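Local coordinates for NAD(P)H dehydrogenase (quinone) (Deinococcus radiodurans, PDB 1YDG), which catalyses the FMN-dependent reduction of quinones to quinols by NADH or NADPH, as a homotetrameric flavoprotein of the WrbA family, at residues Ala47-Asp50 with Val51-Gly54; Gly54-Ala57 with Trp58-Ile62; Asn61-Ala64 with Met65-Val68; Gly105-Ser109 with Ser110-Ala114; Leu138-Thr141 with Ala142-Trp145. All blocks are in the same frame, centred on the assembly; numbering follows the deposited sequence.

Interaction 1: Ala47-Asp50 with Val51-Gly54; sequences APQD and VIDG
The amide of Q49 and the carboxylate of D53 meet with their planes 55° apart, one helical turn from each other. NE2 of Q49 donates to OD1 of D53 at 2.8 Å. The bond leaves almost exactly in the amide plane, but it reaches OD1 from above the carboxylate plane. I52 borders the same amide, CG2 lying 3.8 Å from Q49 NE2 and CD1 4.0 Å from Q49 OE1. Q49 reaches round to D53 because its chain, with CG opposite the backbone N, bends at chi2 (55°) and brings NE2 to D53 OD1, the two side chains crossing at about a right angle. The backbone repeats the pairing, D53 N donating to Q49 O at 2.7 Å.

P48 is the N-cap of the short helix 49-52. Its carbonyl oxygen takes two bonds: V51 N at 3.0 Å, from above the carbonyl plane, and I52 N at 3.2 Å, in that plane and much straighter. The apolar side is formed by two alkyl pairs, P48 CG against V51 CG2 at 3.9 Å and A47 CB against I52 CG1 at the same separation. W58 of the following helix covers A47, V51 and I52, which places this turn on the edge of the flavodoxin-like domain, beside the loop that carries S16 of the FMN site.

The carboxylate of D53 also has a long, weak ion pair with K59. The amide N-H and the distant ammonium would probably both help to stabilise a negative charge on this exposed carboxylate, partly offsetting the crowding by Q49 O.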
loop_
_atom_site.group_PDB
_atom_site.type_symbol
_atom_site.label_atom_id
_atom_site.label_comp_id
_atom_site.label_asym_id
_atom_site.label_seq_id
_atom_site.Cartn_x
_atom_site.Cartn_y
_atom_site.Cartn_z
ATOM N N ALA B 47 -9.078 3.376 24.999
ATOM C CA ALA B 47 -8.374 2.426 25.881
ATOM C C ALA B 47 -9.031 2.321 27.253
ATOM O O ALA B 47 -9.465 3.330 27.803
ATOM C CB ALA B 47 -6.928 2.809 26.039
ATOM N N PRO B 48 -9.102 1.099 27.815
ATOM C CA PRO B 48 -9.598 0.991 29.191
ATOM C C PRO B 48 -8.659 1.724 30.152
ATOM O O PRO B 48 -7.452 1.797 29.888
ATOM C CB PRO B 48 -9.611 -0.522 29.474
ATOM C CG PRO B 48 -9.235 -1.206 28.204
ATOM C CD PRO B 48 -8.715 -0.202 27.237
ATOM N N GLN B 49 -9.211 2.271 31.237
ATOM C CA GLN B 49 -8.424 3.068 32.179
ATOM C C GLN B 49 -7.243 2.299 32.774
ATOM O O GLN B 49 -6.184 2.882 33.028
ATOM C CB GLN B 49 -9.297 3.594 33.317
ATOM C CG GLN B 49 -8.586 4.592 34.202
ATOM C CD GLN B 49 -8.006 5.756 33.419
ATOM O OE1 GLN B 49 -8.698 6.381 32.634
ATOM N NE2 GLN B 49 -6.731 6.049 33.633
ATOM N N ASP B 50 -7.424 0.999 33.004
ATOM C CA ASP B 50 -6.352 0.177 33.576
ATOM C C ASP B 50 -5.199 -0.083 32.589
ATOM O O ASP B 50 -4.086 -0.378 33.015
ATOM C CB ASP B 50 -6.900 -1.118 34.189
ATOM C CG ASP B 50 -7.395 -2.117 33.153
ATOM O OD1 ASP B 50 -7.471 -3.322 33.495
ATOM O OD2 ASP B 50 -7.727 -1.716 32.018
ATOM N N VAL B 51 -5.451 0.062 31.287
ATOM C CA VAL B 51 -4.360 0.063 30.291
ATOM C C VAL B 51 -3.633 1.417 30.281
ATOM O O VAL B 51 -2.402 1.479 30.243
ATOM C CB VAL B 51 -4.873 -0.271 28.869
ATOM C CG1 VAL B 51 -3.744 -0.132 27.823
ATOM C CG2 VAL B 51 -5.440 -1.685 28.828
ATOM N N ILE B 52 -4.404 2.501 30.319
ATOM C CA ILE B 52 -3.830 3.849 30.423
ATOM C C ILE B 52 -2.984 3.957 31.711
ATOM O O ILE B 52 -1.882 4.510 31.716
ATOM C CB ILE B 52 -4.940 4.923 30.424
ATOM C CG1 ILE B 52 -5.686 4.915 29.087
ATOM C CG2 ILE B 52 -4.330 6.303 30.702
ATOM C CD1 ILE B 52 -7.031 5.670 29.101
ATOM N N ASP B 53 -3.515 3.409 32.801
ATOM C CA ASP B 53 -2.830 3.384 34.103
ATOM C C ASP B 53 -1.469 2.659 34.127
ATOM O O ASP B 53 -0.734 2.757 35.101
ATOM C CB ASP B 53 -3.732 2.702 35.114
ATOM C CG ASP B 53 -4.827 3.599 35.637
ATOM O OD1 ASP B 53 -4.872 4.814 35.322
ATOM O OD2 ASP B 53 -5.657 3.061 36.384
ATOM N N GLY B 54 -1.143 1.922 33.071
ATOM C CA GLY B 54 0.134 1.215 32.985
ATOM C C GLY B 54 1.318 2.049 32.525
ATOM O O GLY B 54 2.454 1.597 32.624
#

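Interaction 2: Gly54-Ala57 with Trp58-Ile62; sequences GQDA and WKANI
The side chain of Q55 leaves with CG beside its own backbone N (chi1 -61°) and runs extended beyond, while W58 CG lies opposite its backbone N (chi1 -161°), so that the amide meets the ring. Q55 NE2 stands at the edge of the indole, near its plane, 3.7 Å from W58 CE3, with amide and ring planes 61° apart. Nearer the backbone, Q55 CB and W58 CB are 3.9 Å apart.

Q55 is the N-cap of helix 56-64, and its carbonyl opens the helical ladder. K59 N donates to Q55 O at 3.1 Å in an almost linear bond, whereas W58 N adds a weak one to the same oxygen. A60 N to D56 O, at 2.9 Å, and N61 N to A57 O, at 3.0 Å, continue the ladder.

The polar end of the indole is used elsewhere, NE1 of W58 being hydrogen-bonded to E45. The buried ring lies between this helix and the chain before it, touching V51 and I52 of helix 49-52 together with A47 and Y14 in loops. On its N61 side, helix 56-64 abuts the loop that follows strand 8-13, where S15 and S16 bind FMN.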
loop_
_atom_site.group_PDB
_atom_site.type_symbol
_atom_site.label_atom_id
_atom_site.label_comp_id
_atom_site.label_asym_id
_atom_site.label_seq_id
_atom_site.Cartn_x
_atom_site.Cartn_y
_atom_site.Cartn_z
ATOM N N GLY B 54 -1.143 1.922 33.071
ATOM C CA GLY B 54 0.134 1.215 32.985
ATOM C C GLY B 54 1.318 2.049 32.525
ATOM O O GLY B 54 2.454 1.597 32.624
ATOM N N GLN B 55 1.069 3.257 32.013
ATOM C CA GLN B 55 2.122 4.077 31.425
ATOM C C GLN B 55 2.025 5.541 31.853
ATOM O O GLN B 55 1.014 6.212 31.592
ATOM C CB GLN B 55 2.051 4.017 29.900
ATOM C CG GLN B 55 2.227 2.660 29.290
ATOM C CD GLN B 55 2.075 2.686 27.778
ATOM O OE1 GLN B 55 2.550 3.606 27.103
ATOM N NE2 GLN B 55 1.423 1.673 27.243
ATOM N N ASP B 56 3.094 6.038 32.468
ATOM C CA ASP B 56 3.168 7.425 32.909
ATOM C C ASP B 56 2.920 8.445 31.801
ATOM O O ASP B 56 2.190 9.402 32.000
ATOM C CB ASP B 56 4.549 7.715 33.501
ATOM C CG ASP B 56 4.741 9.184 33.824
ATOM O OD1 ASP B 56 5.806 9.733 33.441
ATOM O OD2 ASP B 56 3.818 9.771 34.450
ATOM N N ALA B 57 3.560 8.272 30.650
ATOM C CA ALA B 57 3.466 9.294 29.593
ATOM C C ALA B 57 2.078 9.308 28.984
ATOM O O ALA B 57 1.649 10.338 28.499
ATOM C CB ALA B 57 4.543 9.100 28.519
ATOM N N TRP B 58 1.374 8.173 29.042
ATOM C CA TRP B 58 -0.006 8.080 28.554
ATOM C C TRP B 58 -0.972 8.801 29.492
ATOM O O TRP B 58 -1.734 9.666 29.061
ATOM C CB TRP B 58 -0.419 6.620 28.374
ATOM C CG TRP B 58 -1.620 6.397 27.478
ATOM C CD1 TRP B 58 -2.526 7.333 27.034
ATOM C CD2 TRP B 58 -2.064 5.140 26.954
ATOM N NE1 TRP B 58 -3.477 6.730 26.245
ATOM C CE2 TRP B 58 -3.230 5.388 26.188
ATOM C CE3 TRP B 58 -1.604 3.829 27.071
ATOM C CZ2 TRP B 58 -3.928 4.368 25.528
ATOM C CZ3 TRP B 58 -2.295 2.812 26.398
ATOM C CH2 TRP B 58 -3.447 3.092 25.642
ATOM N N LYS B 59 -0.933 8.461 30.779
ATOM C CA LYS B 59 -1.709 9.202 31.779
ATOM C C LYS B 59 -1.434 10.684 31.733
ATOM O O LYS B 59 -2.364 11.481 31.758
ATOM C CB LYS B 59 -1.424 8.731 33.197
ATOM C CG LYS B 59 -2.178 7.503 33.577
ATOM C CD LYS B 59 -2.026 7.198 35.039
ATOM C CE LYS B 59 -3.203 7.690 35.831
ATOM N NZ LYS B 59 -2.907 7.524 37.268
ATOM N N ALA B 60 -0.153 11.044 31.681
ATOM C CA ALA B 60 0.243 12.444 31.690
ATOM C C ALA B 60 -0.318 13.163 30.474
ATOM O O ALA B 60 -0.834 14.274 30.587
ATOM C CB ALA B 60 1.742 12.567 31.720
ATOM N N ASN B 61 -0.242 12.516 29.311
ATOM C CA ASN B 61 -0.666 13.162 28.071
ATOM C C ASN B 61 -2.157 13.365 28.033
ATOM O O ASN B 61 -2.627 14.390 27.571
ATOM C CB ASN B 61 -0.225 12.377 26.840
ATOM C CG ASN B 61 -0.587 13.082 25.549
ATOM O OD1 ASN B 61 -0.226 14.248 25.333
ATOM N ND2 ASN B 61 -1.283 12.375 24.672
ATOM N N ILE B 62 -2.903 12.393 28.531
ATOM C CA ILE B 62 -4.354 12.547 28.610
ATOM C C ILE B 62 -4.719 13.817 29.397
ATOM O O ILE B 62 -5.547 14.623 28.950
ATOM C CB ILE B 62 -5.016 11.255 29.142
ATOM C CG1 ILE B 62 -4.952 10.187 28.027
ATOM C CG2 ILE B 62 -6.435 11.490 29.555
ATOM C CD1 ILE B 62 -5.551 8.868 28.362
#

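Interaction 3: Asn61-Ala64 with Met65-Val68; sequences NIEA and MKDV
M65 folds its side chain back along the last turn of the helix onto N61. CB starts 3.5 Å from N61 O, and CG is slightly closer to it, at 3.4 Å, while also nearing OD1 of the N61 amide at 3.8 Å. SD then lies 3.6 Å from N61 ND2. A bend at chi3 (-56°) carries the methyl back over the amide, so that CE comes within 3.2 Å of N61 ND2, a tight approach. The two side chains cross at a slant, the thioether chain running past the amide from the oxygen to the nitrogen. Beneath them M65 N donates to N61 O at 2.9 Å, with a weak second bond to I62 O.

This is the C-terminal end of helix 56-64. M65 is the first residue to leave helical geometry, and a type I beta turn from M65 to V68 leads the chain out towards the next helix of the flavodoxin-like domain. K66 N still reaches back to E63 O, approaching from well above its carbonyl plane.

N61 ND2 also makes a weak hydrogen bond to S16 O in the FMN-binding loop, and Y21 touches both N61 and M65. With only a methyl at N61, as in an alanine, S16 O is likely to lose this donor and a gap to open beside SD and CE of M65.

Farther out, E63 and K66 run side by side. Their charged ends stay 4.5 Å apart (E63 OE2 to K66 NZ) and are joined by a water that donates to E63 OE2 at 2.6 Å and accepts from K66 NZ. A second water donates to A64 O and accepts from D67 N.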
loop_
_atom_site.group_PDB
_atom_site.type_symbol
_atom_site.label_atom_id
_atom_site.label_comp_id
_atom_site.label_asym_id
_atom_site.label_seq_id
_atom_site.Cartn_x
_atom_site.Cartn_y
_atom_site.Cartn_z
ATOM N N ASN B 61 -0.242 12.516 29.311
ATOM C CA ASN B 61 -0.666 13.162 28.071
ATOM C C ASN B 61 -2.157 13.365 28.033
ATOM O O ASN B 61 -2.627 14.390 27.571
ATOM C CB ASN B 61 -0.225 12.377 26.840
ATOM C CG ASN B 61 -0.587 13.082 25.549
ATOM O OD1 ASN B 61 -0.226 14.248 25.333
ATOM N ND2 ASN B 61 -1.283 12.375 24.672
ATOM N N ILE B 62 -2.903 12.393 28.531
ATOM C CA ILE B 62 -4.354 12.547 28.610
ATOM C C ILE B 62 -4.719 13.817 29.397
ATOM O O ILE B 62 -5.547 14.623 28.950
ATOM C CB ILE B 62 -5.016 11.255 29.142
ATOM C CG1 ILE B 62 -4.952 10.187 28.027
ATOM C CG2 ILE B 62 -6.435 11.490 29.555
ATOM C CD1 ILE B 62 -5.551 8.868 28.362
ATOM N N GLU B 63 -4.068 14.022 30.538
ATOM C CA GLU B 63 -4.318 15.200 31.370
ATOM C C GLU B 63 -3.842 16.455 30.635
ATOM O O GLU B 63 -4.514 17.492 30.638
ATOM C CB GLU B 63 -3.595 15.050 32.722
ATOM C CG GLU B 63 -3.728 16.247 33.662
ATOM C CD GLU B 63 -5.162 16.497 34.085
ATOM O OE1 GLU B 63 -5.953 15.534 34.118
ATOM O OE2 GLU B 63 -5.501 17.658 34.385
ATOM N N ALA B 64 -2.684 16.366 29.995
ATOM C CA ALA B 64 -2.140 17.520 29.278
ATOM C C ALA B 64 -3.070 17.979 28.154
ATOM O O ALA B 64 -3.130 19.170 27.855
ATOM C CB ALA B 64 -0.764 17.210 28.734
ATOM N N MET B 65 -3.819 17.033 27.561
ATOM C CA MET B 65 -4.756 17.346 26.482
ATOM C C MET B 65 -6.181 17.671 26.956
ATOM O O MET B 65 -7.064 17.857 26.124
ATOM C CB MET B 65 -4.815 16.188 25.480
ATOM C CG MET B 65 -3.527 15.929 24.712
ATOM S SD MET B 65 -3.760 14.625 23.465
ATOM C CE MET B 65 -4.349 13.246 24.409
ATOM N N LYS B 66 -6.401 17.798 28.268
ATOM C CA LYS B 66 -7.757 17.873 28.836
ATOM C C LYS B 66 -8.666 18.954 28.233
ATOM O O LYS B 66 -9.868 18.733 28.049
ATOM C CB LYS B 66 -7.680 18.055 30.359
ATOM C CG LYS B 66 -9.058 18.043 31.074
ATOM C CD LYS B 66 -8.890 17.879 32.593
ATOM C CE LYS B 66 -10.144 18.304 33.370
ATOM N NZ LYS B 66 -9.812 18.719 34.790
ATOM N N ASP B 67 -8.075 20.101 27.917
ATOM C CA ASP B 67 -8.803 21.266 27.430
ATOM C C ASP B 67 -8.945 21.243 25.906
ATOM O O ASP B 67 -9.646 22.074 25.334
ATOM C CB ASP B 67 -8.076 22.547 27.873
ATOM C CG ASP B 67 -7.997 22.677 29.399
ATOM O OD1 ASP B 67 -6.896 22.949 29.946
ATOM O OD2 ASP B 67 -9.037 22.468 30.042
ATOM N N VAL B 68 -8.283 20.289 25.255
ATOM C CA VAL B 68 -8.384 20.123 23.804
ATOM C C VAL B 68 -9.702 19.434 23.472
ATOM O O VAL B 68 -9.979 18.327 23.949
ATOM C CB VAL B 68 -7.182 19.318 23.220
ATOM C CG1 VAL B 68 -7.317 19.117 21.714
ATOM C CG2 VAL B 68 -5.883 20.032 23.496
HETATM O O HOH W 1 -7.516 17.901 36.069
HETATM O O HOH W 2 -5.293 20.700 27.222
#

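Interaction 4: Gly105-Ser109 with Ser110-Ala114; sequences GGLWS and SGKLA
L107 O is gripped by the residues that follow it in a Schellman motif closing helix 105-109. K112 N donates to L107 O at 3.2 Å, nearly in line with the C=O, and G111 N donates to W108 O at 3.0 Å from above that carbonyl's plane. G111 turns the chain with a positive phi (76°), a region that glycine enters readily. S110 adds a side-chain bond to the cap: its OG sits between its own backbone N and carbonyl carbon (chi1 84°), bent back over the helix end, and donates to L107 O at 2.8 Å. That oxygen therefore carries two good bonds, besides a weak one from S110 N.

Next to these bonds are the apolar contacts. L107 CD1 meets L113 CD2 at 3.8 Å, the two leucines crossing at about a right angle, while L107 CD2 rests against K112 CB at the same distance. L113 CD1 reaches W108 CB at 4.2 Å. The type I beta turn from G111 to A114 brings L113 back against L107 and W108 in this way and leads the chain towards strand 117-124.

Residues farther off fix the ends of these side chains. K112 NZ forms a salt bridge with E77 of helix 73-78, which also touches L107. W108 NE1 is hydrogen-bonded to the carbonyl of H144, an FMN-binding residue, and its ring meets F90 of the third subunit edge to face. S109, the last helical residue, reaches back to G105 O at the first: OG and N approach from opposite faces of the carbonyl plane, S109 OG at 3.0 Å and S109 N at 2.8 Å.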
loop_
_atom_site.group_PDB
_atom_site.type_symbol
_atom_site.label_atom_id
_atom_site.label_comp_id
_atom_site.label_asym_id
_atom_site.label_seq_id
_atom_site.Cartn_x
_atom_site.Cartn_y
_atom_site.Cartn_z
ATOM N N GLY B 105 -19.555 7.646 8.465
ATOM C CA GLY B 105 -20.411 7.057 7.440
ATOM C C GLY B 105 -21.598 7.905 6.996
ATOM O O GLY B 105 -21.898 7.997 5.806
ATOM N N GLY B 106 -22.276 8.534 7.944
ATOM C CA GLY B 106 -23.423 9.387 7.620
ATOM C C GLY B 106 -23.006 10.619 6.851
ATOM O O GLY B 106 -23.617 10.979 5.845
ATOM N N LEU B 107 -21.958 11.278 7.323
ATOM C CA LEU B 107 -21.371 12.417 6.594
ATOM C C LEU B 107 -20.925 12.064 5.171
ATOM O O LEU B 107 -21.107 12.851 4.227
ATOM C CB LEU B 107 -20.146 12.956 7.333
ATOM C CG LEU B 107 -20.136 14.302 8.032
ATOM C CD1 LEU B 107 -18.664 14.742 8.110
ATOM C CD2 LEU B 107 -20.966 15.348 7.334
ATOM N N TRP B 108 -20.291 10.902 5.045
ATOM C CA TRP B 108 -19.874 10.373 3.755
ATOM C C TRP B 108 -21.092 10.128 2.849
ATOM O O TRP B 108 -21.109 10.535 1.683
ATOM C CB TRP B 108 -19.065 9.070 3.960
ATOM C CG TRP B 108 -18.681 8.378 2.683
ATOM C CD1 TRP B 108 -17.611 8.668 1.867
ATOM C CD2 TRP B 108 -19.375 7.302 2.052
ATOM N NE1 TRP B 108 -17.603 7.833 0.782
ATOM C CE2 TRP B 108 -18.670 6.983 0.869
ATOM C CE3 TRP B 108 -20.525 6.570 2.370
ATOM C CZ2 TRP B 108 -19.083 5.963 0.003
ATOM C CZ3 TRP B 108 -20.935 5.562 1.504
ATOM C CH2 TRP B 108 -20.209 5.267 0.339
ATOM N N SER B 109 -22.115 9.469 3.397
ATOM C CA SER B 109 -23.379 9.223 2.684
ATOM C C SER B 109 -24.050 10.470 2.169
ATOM O O SER B 109 -24.736 10.435 1.157
ATOM C CB SER B 109 -24.370 8.486 3.579
ATOM O OG SER B 109 -23.949 7.161 3.755
ATOM N N SER B 110 -23.872 11.571 2.874
ATOM C CA SER B 110 -24.515 12.804 2.517
ATOM C C SER B 110 -23.751 13.539 1.420
ATOM O O SER B 110 -24.220 14.557 0.936
ATOM C CB SER B 110 -24.642 13.699 3.748
ATOM O OG SER B 110 -23.455 14.428 3.972
ATOM N N GLY B 111 -22.577 13.034 1.034
ATOM C CA GLY B 111 -21.712 13.725 0.080
ATOM C C GLY B 111 -20.939 14.915 0.643
ATOM O O GLY B 111 -20.239 15.587 -0.101
ATOM N N LYS B 112 -21.036 15.159 1.954
ATOM C CA LYS B 112 -20.487 16.376 2.573
ATOM C C LYS B 112 -18.996 16.312 2.962
ATOM O O LYS B 112 -18.514 17.224 3.638
ATOM C CB LYS B 112 -21.297 16.762 3.822
ATOM C CG LYS B 112 -22.601 17.463 3.539
ATOM C CD LYS B 112 -23.218 17.983 4.830
ATOM C CE LYS B 112 -24.615 18.573 4.609
ATOM N NZ LYS B 112 -25.300 18.907 5.909
ATOM N N LEU B 113 -18.284 15.251 2.567
ATOM C CA LEU B 113 -16.819 15.172 2.756
ATOM C C LEU B 113 -16.058 15.494 1.481
ATOM O O LEU B 113 -14.856 15.767 1.529
ATOM C CB LEU B 113 -16.397 13.793 3.256
ATOM C CG LEU B 113 -16.619 13.442 4.729
ATOM C CD1 LEU B 113 -16.252 12.000 4.983
ATOM C CD2 LEU B 113 -15.843 14.344 5.654
ATOM N N ALA B 114 -16.763 15.490 0.346
ATOM C CA ALA B 114 -16.138 15.627 -0.951
ATOM C C ALA B 114 -15.447 16.962 -1.101
ATOM O O ALA B 114 -15.889 17.971 -0.551
ATOM C CB ALA B 114 -17.155 15.464 -2.048
#

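Interaction 5: Leu138-Thr141 with Ala142-Trp145; sequences LYMT and AMHW
T141 and W145 pack closely at the C-terminal end of helix 131-144, the crossover helix of a beta-alpha-beta unit between strands 117-124 and 148-149 of the flavodoxin-like fold. T141 O lies over one face of the indole, 3.4 Å above its plane and offset toward the rim. T141 CG2, set opposite the backbone N, reaches W145 CZ2 at 3.6 Å. M140 and M143 form another tight pair: they run side by side and their CE methyls approach to 3.4 Å, closer than usual van der Waals contact, next to the second subunit.

The looser part is the side of L138 and Y139. Their side chains stay clear of A142-W145, the Y139 ring coming no nearer than 5.0 Å; it leads away to strand 117-124, its OH bonding to A120 N there and also to Y167 O of the same chain. All eight residues are buried in the tetramer, so the looser side faces protein rather than bulk solvent.

Replacing W145 by a leucine is likely to strip the indole cover from T141 O and CG2, open a gap beside L104 and L113, and leave F90 of the third subunit without its edge-to-face partner.

H144, an FMN-binding residue, is hydrogen-bonded through NE2 to the Y167 hydroxyl of the second subunit; next to NE2 in the ring, H144 CD2 lies 3.3 Å from M140 O, which sits at the ring edge, in its plane.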
loop_
_atom_site.group_PDB
_atom_site.type_symbol
_atom_site.label_atom_id
_atom_site.label_comp_id
_atom_site.label_asym_id
_atom_site.label_seq_id
_atom_site.Cartn_x
_atom_site.Cartn_y
_atom_site.Cartn_z
ATOM N N LEU B 138 -4.092 6.126 5.485
ATOM C CA LEU B 138 -4.896 7.327 5.753
ATOM C C LEU B 138 -5.288 8.063 4.472
ATOM O O LEU B 138 -6.431 8.534 4.340
ATOM C CB LEU B 138 -4.152 8.253 6.720
ATOM C CG LEU B 138 -4.026 7.717 8.155
ATOM C CD1 LEU B 138 -3.173 8.655 8.998
ATOM C CD2 LEU B 138 -5.413 7.496 8.827
ATOM N N TYR B 139 -4.354 8.149 3.522
ATOM C CA TYR B 139 -4.672 8.732 2.228
ATOM C C TYR B 139 -5.677 7.876 1.470
ATOM O O TYR B 139 -6.608 8.439 0.853
ATOM C CB TYR B 139 -3.427 9.000 1.355
ATOM C CG TYR B 139 -2.604 10.175 1.835
ATOM C CD1 TYR B 139 -3.001 11.490 1.596
ATOM C CD2 TYR B 139 -1.418 9.973 2.522
ATOM C CE1 TYR B 139 -2.269 12.547 2.058
ATOM C CE2 TYR B 139 -0.671 11.053 2.994
ATOM C CZ TYR B 139 -1.089 12.325 2.748
ATOM O OH TYR B 139 -0.337 13.387 3.216
ATOM N N MET B 140 -5.512 6.544 1.507
ATOM C CA MET B 140 -6.451 5.658 0.791
ATOM C C MET B 140 -7.893 5.864 1.295
ATOM O O MET B 140 -8.827 5.939 0.497
ATOM C CB MET B 140 -6.077 4.182 0.889
ATOM C CG MET B 140 -4.770 3.768 0.191
ATOM S SD MET B 140 -4.497 4.309 -1.519
ATOM C CE MET B 140 -3.458 5.729 -1.234
ATOM N N THR B 141 -8.055 5.947 2.611
ATOM C CA THR B 141 -9.362 6.278 3.233
ATOM C C THR B 141 -9.944 7.588 2.712
ATOM O O THR B 141 -11.137 7.671 2.368
ATOM C CB THR B 141 -9.218 6.318 4.792
ATOM O OG1 THR B 141 -9.094 4.972 5.263
ATOM C CG2 THR B 141 -10.402 6.976 5.468
ATOM N N ALA B 142 -9.105 8.620 2.636
ATOM C CA ALA B 142 -9.559 9.914 2.138
ATOM C C ALA B 142 -10.034 9.840 0.687
ATOM O O ALA B 142 -10.910 10.613 0.281
ATOM C CB ALA B 142 -8.474 10.965 2.296
ATOM N N MET B 143 -9.471 8.922 -0.100
ATOM C CA MET B 143 -9.892 8.784 -1.494
ATOM C C MET B 143 -11.345 8.340 -1.616
ATOM O O MET B 143 -12.044 8.759 -2.542
ATOM C CB MET B 143 -9.019 7.814 -2.260
ATOM C CG MET B 143 -7.577 8.276 -2.353
ATOM S SD MET B 143 -6.668 7.429 -3.623
ATOM C CE MET B 143 -4.992 7.947 -3.241
ATOM N N HIS B 144 -11.786 7.498 -0.688
ATOM C CA HIS B 144 -13.182 7.073 -0.650
ATOM C C HIS B 144 -14.140 8.264 -0.492
ATOM O O HIS B 144 -15.273 8.206 -0.952
ATOM C CB HIS B 144 -13.397 6.035 0.461
ATOM C CG HIS B 144 -12.846 4.684 0.144
ATOM N ND1 HIS B 144 -13.648 3.583 -0.063
ATOM C CD2 HIS B 144 -11.573 4.255 -0.015
ATOM C CE1 HIS B 144 -12.891 2.532 -0.319
ATOM N NE2 HIS B 144 -11.627 2.916 -0.302
ATOM N N TRP B 145 -13.643 9.345 0.110
ATOM C CA TRP B 145 -14.401 10.579 0.345
ATOM C C TRP B 145 -14.372 11.564 -0.815
ATOM O O TRP B 145 -15.052 12.571 -0.751
ATOM C CB TRP B 145 -13.864 11.349 1.564
ATOM C CG TRP B 145 -13.620 10.554 2.802
ATOM C CD1 TRP B 145 -14.145 9.337 3.121
ATOM C CD2 TRP B 145 -12.832 10.960 3.922
ATOM N NE1 TRP B 145 -13.702 8.944 4.355
ATOM C CE2 TRP B 145 -12.898 9.925 4.873
ATOM C CE3 TRP B 145 -12.061 12.096 4.205
ATOM C CZ2 TRP B 145 -12.212 9.981 6.095
ATOM C CZ3 TRP B 145 -11.379 12.161 5.429
ATOM C CH2 TRP B 145 -11.454 11.106 6.349
#

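Interactions 1, 2 and 3 follow one another along residues 47-68, with G54 shared by the first two and N61 and I62 by the last two. Their centres lie 9 Å (1 to 2) and 10 Å (2 to 3) apart. W58 joins interaction 1 to interaction 2, with A47 CB 3.4 Å from W58 CZ2, and I52 CD1 meets I62 CD1 at 3.6 Å. Interactions 4 and 5 form a second group, centres 13 Å apart, where L113 CD1 rests 3.7 Å from W145 CG. The nearest atoms of interactions 2 and 5 are about 16 Å apart. Both groups border FMN-binding residues: the first adjoins S16 and G18, whereas interaction 5 contains H144.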